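Local coordinates for protein FOKI restriction endonuclease (Planomicrobium okeanokoites, PDB 2FOK) that recognises a specific DNA sequence and cuts the DNA nearby, as a metal-dependent type IIS restriction endonuclease, at residues L239-K244 with A264-G269; Q12-F17 with A227-G232. All coordinates share one frame; numbering follows the deposited sequence.

Interaction 1: L239-K244 with A264-G269; sequences LVKQGK and AFKITG
Phe265 and Gln242 place the flat groups of this contact side by side, pointing the same way from neighbouring strands. Val240 CG1 meets the ring at its edge, 3.7 Å from Phe265 CD2, while the aliphatic part of Gln242 approaches obliquely, its CG 3.3 Å from Phe265 CE2. With CG anti to the backbone N (chi1 -161°), Gln242 runs its methylenes along the ring; its amide is turned 51° from the ring plane and hands NE2 to the carbonyl of Ser262. Glutamine suits this half-covered position, greasy in its stem and polar at its end. The ring also packs on Gly231 of helix 222-236. Trimming Phe265 to an alanine would probably open a gap between the hairpin and that helix and leave Gln242 CG and Val240 CG1 without their apolar partner. Between the backbones, Lys241 and Lys266 form a hydrogen-bonded pair, N to O 2.9 Å each way, and Gly243 N adds a bond of 2.9 Å to Ala264 O. The lysine side chains leave from the sheet face opposite the ring, their NZ atoms 6.5 Å apart, and a water joins Lys241 NZ to Ile267 O. Just past the strand, Thr268 N-caps helix 269-279: its OG1 caps Gly271 N and also bonds to Gly238 O. An antiparallel hairpin after a helix, with strand 175-176 beside 258-267, is consistent with the wing of a winged-helix subdomain.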
loop_
_atom_site.group_PDB
_atom_site.type_symbol
_atom_site.label_atom_id
_atom_site.label_comp_id
_atom_site.label_asym_id
_atom_site.label_seq_id
_atom_site.Cartn_x
_atom_site.Cartn_y
_atom_site.Cartn_z
ATOM N N LEU A 239 -19.342 -11.790 -7.283
ATOM C CA LEU A 239 -19.214 -11.951 -5.836
ATOM C C LEU A 239 -19.337 -10.621 -5.086
ATOM O O LEU A 239 -19.589 -10.592 -3.876
ATOM C CB LEU A 239 -17.874 -12.618 -5.504
ATOM C CG LEU A 239 -17.502 -13.825 -6.369
ATOM C CD1 LEU A 239 -16.203 -14.457 -5.860
ATOM C CD2 LEU A 239 -18.641 -14.837 -6.328
ATOM N N VAL A 240 -19.163 -9.522 -5.809
ATOM C CA VAL A 240 -19.254 -8.194 -5.209
ATOM C C VAL A 240 -19.945 -7.263 -6.208
ATOM O O VAL A 240 -20.025 -7.576 -7.395
ATOM C CB VAL A 240 -17.823 -7.658 -4.875
ATOM C CG1 VAL A 240 -17.616 -6.268 -5.468
ATOM C CG2 VAL A 240 -17.590 -7.664 -3.368
ATOM N N LYS A 241 -20.464 -6.136 -5.729
ATOM C CA LYS A 241 -21.100 -5.167 -6.619
ATOM C C LYS A 241 -20.438 -3.804 -6.468
ATOM O O LYS A 241 -20.396 -3.253 -5.373
ATOM C CB LYS A 241 -22.589 -5.032 -6.310
ATOM C CG LYS A 241 -23.387 -4.342 -7.424
ATOM C CD LYS A 241 -24.621 -3.627 -6.880
ATOM C CE LYS A 241 -25.546 -4.575 -6.094
ATOM N NZ LYS A 241 -25.664 -4.236 -4.633
ATOM N N GLN A 242 -19.913 -3.263 -7.561
ATOM C CA GLN A 242 -19.276 -1.952 -7.520
ATOM C C GLN A 242 -20.293 -0.871 -7.858
ATOM O O GLN A 242 -20.972 -0.940 -8.880
ATOM C CB GLN A 242 -18.109 -1.882 -8.508
ATOM C CG GLN A 242 -17.133 -0.750 -8.225
ATOM C CD GLN A 242 -16.270 -0.410 -9.426
ATOM O OE1 GLN A 242 -15.712 -1.295 -10.075
ATOM N NE2 GLN A 242 -16.153 0.876 -9.727
ATOM N N GLY A 243 -20.392 0.122 -6.979
ATOM C CA GLY A 243 -21.325 1.216 -7.164
ATOM C C GLY A 243 -20.827 2.408 -6.375
ATOM O O GLY A 243 -20.296 2.246 -5.272
ATOM N N LYS A 244 -20.991 3.606 -6.929
ATOM C CA LYS A 244 -20.525 4.804 -6.257
ATOM C C LYS A 244 -21.174 5.048 -4.901
ATOM O O LYS A 244 -22.354 4.791 -4.703
ATOM C CB LYS A 244 -20.739 6.028 -7.145
ATOM C CG LYS A 244 -22.157 6.569 -7.124
ATOM C CD LYS A 244 -22.637 6.880 -8.524
ATOM C CE LYS A 244 -22.424 8.335 -8.851
ATOM N NZ LYS A 244 -23.200 9.204 -7.931
ATOM N N ALA A 264 -16.436 1.971 -4.999
ATOM C CA ALA A 264 -17.034 1.482 -3.766
ATOM C C ALA A 264 -17.639 0.137 -4.115
ATOM O O ALA A 264 -18.010 -0.089 -5.256
ATOM C CB ALA A 264 -18.103 2.432 -3.285
ATOM N N PHE A 265 -17.731 -0.757 -3.137
ATOM C CA PHE A 265 -18.267 -2.093 -3.384
ATOM C C PHE A 265 -19.169 -2.566 -2.249
ATOM O O PHE A 265 -19.160 -1.995 -1.157
ATOM C CB PHE A 265 -17.111 -3.092 -3.575
ATOM C CG PHE A 265 -16.003 -2.589 -4.474
ATOM C CD1 PHE A 265 -15.096 -1.635 -4.023
ATOM C CD2 PHE A 265 -15.899 -3.040 -5.782
ATOM C CE1 PHE A 265 -14.112 -1.129 -4.866
ATOM C CE2 PHE A 265 -14.920 -2.547 -6.633
ATOM C CZ PHE A 265 -14.024 -1.586 -6.179
ATOM N N LYS A 266 -19.940 -3.617 -2.522
ATOM C CA LYS A 266 -20.858 -4.214 -1.550
ATOM C C LYS A 266 -21.081 -5.689 -1.897
ATOM O O LYS A 266 -21.397 -6.023 -3.035
ATOM C CB LYS A 266 -22.194 -3.473 -1.577
ATOM C CG LYS A 266 -23.121 -3.813 -0.425
ATOM C CD LYS A 266 -24.425 -3.032 -0.551
ATOM C CE LYS A 266 -25.047 -2.754 0.807
ATOM N NZ LYS A 266 -25.134 -1.290 1.083
ATOM N N ILE A 267 -20.929 -6.570 -0.915
ATOM C CA ILE A 267 -21.095 -8.006 -1.149
ATOM C C ILE A 267 -22.444 -8.397 -1.745
ATOM O O ILE A 267 -23.396 -7.620 -1.700
ATOM C CB ILE A 267 -20.868 -8.804 0.152
ATOM C CG1 ILE A 267 -20.267 -10.171 -0.180
ATOM C CG2 ILE A 267 -22.167 -8.950 0.925
ATOM C CD1 ILE A 267 -19.373 -10.721 0.923
ATOM N N THR A 268 -22.508 -9.602 -2.314
ATOM C CA THR A 268 -23.735 -10.130 -2.921
ATOM C C THR A 268 -24.086 -11.491 -2.312
ATOM O O THR A 268 -23.451 -11.940 -1.354
ATOM C CB THR A 268 -23.589 -10.325 -4.453
ATOM O OG1 THR A 268 -22.650 -11.374 -4.713
ATOM C CG2 THR A 268 -23.113 -9.040 -5.130
ATOM N N GLY A 269 -25.095 -12.146 -2.877
ATOM C CA GLY A 269 -25.508 -13.448 -2.377
ATOM C C GLY A 269 -24.504 -14.539 -2.704
ATOM O O GLY A 269 -24.216 -15.405 -1.877
HETATM O O HOH W 1 -25.223 -6.914 -3.587
#

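Interaction 2: Q12-F17 with A227-G232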
loop_
_atom_site.group_PDB
_atom_site.type_symbol
_atom_site.label_atom_id
_atom_site.label_comp_id
_atom_site.label_asym_id
_atom_site.label_seq_id
_atom_site.Cartn_x
_atom_site.Cartn_y
_atom_site.Cartn_z
ATOM N N GLN A 12 -1.507 -4.029 -9.279
ATOM C CA GLN A 12 -2.023 -2.663 -9.161
ATOM C C GLN A 12 -2.739 -2.082 -10.381
ATOM O O GLN A 12 -3.626 -1.236 -10.243
ATOM C CB GLN A 12 -0.876 -1.710 -8.820
ATOM C CG GLN A 12 -0.617 -1.475 -7.346
ATOM C CD GLN A 12 0.561 -0.538 -7.127
ATOM O OE1 GLN A 12 0.972 -0.284 -5.991
ATOM N NE2 GLN A 12 1.112 -0.019 -8.225
ATOM N N ASN A 13 -2.354 -2.509 -11.574
ATOM C CA ASN A 13 -2.964 -1.938 -12.757
ATOM C C ASN A 13 -3.893 -2.851 -13.542
ATOM O O ASN A 13 -3.650 -4.049 -13.664
ATOM C CB ASN A 13 -1.867 -1.364 -13.648
ATOM C CG ASN A 13 -1.293 -0.074 -13.087
ATOM O OD1 ASN A 13 -2.033 0.869 -12.808
ATOM N ND2 ASN A 13 0.024 -0.031 -12.909
ATOM N N PRO A 14 -4.988 -2.277 -14.078
ATOM C CA PRO A 14 -6.022 -2.959 -14.861
ATOM C C PRO A 14 -5.576 -3.709 -16.105
ATOM O O PRO A 14 -4.625 -3.320 -16.790
ATOM C CB PRO A 14 -7.014 -1.847 -15.196
ATOM C CG PRO A 14 -6.239 -0.590 -15.057
ATOM C CD PRO A 14 -5.291 -0.841 -13.936
ATOM N N GLY A 15 -6.294 -4.797 -16.374
ATOM C CA GLY A 15 -6.038 -5.633 -17.533
ATOM C C GLY A 15 -7.326 -6.366 -17.870
ATOM O O GLY A 15 -8.214 -6.480 -17.023
ATOM N N LYS A 16 -7.442 -6.858 -19.095
ATOM C CA LYS A 16 -8.642 -7.575 -19.498
ATOM C C LYS A 16 -8.533 -9.071 -19.174
ATOM O O LYS A 16 -7.490 -9.681 -19.391
ATOM C CB LYS A 16 -8.877 -7.378 -20.998
ATOM C CG LYS A 16 -9.982 -6.382 -21.332
ATOM C CD LYS A 16 -9.783 -5.803 -22.726
ATOM C CE LYS A 16 -10.837 -6.315 -23.702
ATOM N NZ LYS A 16 -11.741 -5.231 -24.203
ATOM N N PHE A 17 -9.611 -9.653 -18.650
ATOM C CA PHE A 17 -9.625 -11.075 -18.306
ATOM C C PHE A 17 -9.373 -11.903 -19.570
ATOM O O PHE A 17 -8.890 -13.037 -19.501
ATOM C CB PHE A 17 -10.979 -11.473 -17.693
ATOM C CG PHE A 17 -10.956 -11.626 -16.188
ATOM C CD1 PHE A 17 -10.339 -12.721 -15.593
ATOM C CD2 PHE A 17 -11.550 -10.666 -15.368
ATOM C CE1 PHE A 17 -10.308 -12.862 -14.210
ATOM C CE2 PHE A 17 -11.527 -10.797 -13.979
ATOM C CZ PHE A 17 -10.902 -11.903 -13.398
ATOM N N ALA A 227 -7.162 -2.866 -3.374
ATOM C CA ALA A 227 -8.589 -3.004 -3.044
ATOM C C ALA A 227 -9.506 -2.720 -4.227
ATOM O O ALA A 227 -10.585 -3.304 -4.339
ATOM C CB ALA A 227 -8.959 -2.073 -1.909
ATOM N N ARG A 228 -9.088 -1.797 -5.089
ATOM C CA ARG A 228 -9.872 -1.425 -6.259
ATOM C C ARG A 228 -9.751 -2.524 -7.307
ATOM O O ARG A 228 -10.729 -2.897 -7.956
ATOM C CB ARG A 228 -9.367 -0.088 -6.827
ATOM C CG ARG A 228 -9.634 0.110 -8.320
ATOM C CD ARG A 228 -9.111 1.442 -8.847
ATOM N NE ARG A 228 -7.656 1.556 -8.783
ATOM C CZ ARG A 228 -6.815 0.888 -9.568
ATOM N NH1 ARG A 228 -7.281 0.052 -10.483
ATOM N NH2 ARG A 228 -5.504 1.055 -9.443
ATOM N N MET A 229 -8.537 -3.041 -7.461
ATOM C CA MET A 229 -8.272 -4.102 -8.424
ATOM C C MET A 229 -8.945 -5.395 -7.995
ATOM O O MET A 229 -9.759 -5.954 -8.733
ATOM C CB MET A 229 -6.762 -4.323 -8.557
ATOM C CG MET A 229 -6.032 -3.142 -9.182
ATOM S SD MET A 229 -6.873 -2.585 -10.677
ATOM C CE MET A 229 -6.405 -3.924 -11.806
ATOM N N ILE A 230 -8.612 -5.874 -6.800
ATOM C CA ILE A 230 -9.216 -7.104 -6.326
ATOM C C ILE A 230 -10.733 -6.972 -6.308
ATOM O O ILE A 230 -11.444 -7.899 -6.692
ATOM C CB ILE A 230 -8.721 -7.490 -4.926
ATOM C CG1 ILE A 230 -7.188 -7.539 -4.912
ATOM C CG2 ILE A 230 -9.278 -8.875 -4.546
ATOM C CD1 ILE A 230 -6.582 -7.666 -3.528
ATOM N N GLY A 231 -11.222 -5.815 -5.876
ATOM C CA GLY A 231 -12.657 -5.587 -5.834
ATOM C C GLY A 231 -13.286 -5.633 -7.215
ATOM O O GLY A 231 -14.427 -6.071 -7.372
ATOM N N GLY A 232 -12.548 -5.167 -8.216
ATOM C CA GLY A 232 -13.044 -5.193 -9.583
ATOM C C GLY A 232 -13.095 -6.611 -10.134
ATOM O O GLY A 232 -13.971 -6.949 -10.935
#
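Met229 reaches from helix 222-236 to the loop at Gln12 and Pro14, its CB already directed at that loop. The next atom, CG, lies 3.2 Å from Gln12 O. Bends at chi2 (-48°) and chi3 (-74°) then fold the chain along the loop backbone: SD passes 3.5 Å from Gln12 O, and CE ends against the proline, 3.1 Å from Pro14 N and 3.9 Å from Pro14 CD. The approach of CE to the nitrogen is tight, and the proline and methionine side chains cross at about a right angle. Methionine fits because its unbranched, flexible chain can bend to lay CG, SD and CE against the backbone from Gln12 to Pro14, and a proline nitrogen in mid-chain has no hydrogen for the methyl group to mask. The loop leads into helix 17-24 of the first recognition subdomain and the helix belongs to the second, so the contact ties together two members of the helix-turn-helix clan. The same oxygen, Gln12 O, accepts a hydrogen bond from Arg228: NH2 stands 3.1 Å from it, almost in line with the carbonyl bond, and the N-H points in at 146°. The oxygen sits near the edge of the guanidinium, somewhat tilted from its plane. The Arg228 chain, bent about its CG-CD bond, brings its end to the loop although its CB does not point there; its NE forms a salt bridge with Glu220, which gives the same guanidinium a second hold.

Helix 222-236 joins the two contacts: in interaction 2 it receives the loop 12-17, and in interaction 1 the hairpin that follows it in the chain packs against it. Their centres lie about 14 Å apart, yet they touch directly. Phe265 CE2 comes 3.5 Å from Gly231 C, and Val240 CG1 comes 3.7 Å from Gly231 O. Phe265 CZ also lies 4.0 Å from the backbone O of Arg228, whose side chain grips the loop. The lack of a side chain at Gly231 lets the ring lie close to the helix backbone. Both contacts belong to the recognition part of the enzyme, interaction 1 within its second subdomain and interaction 2 between the first and second.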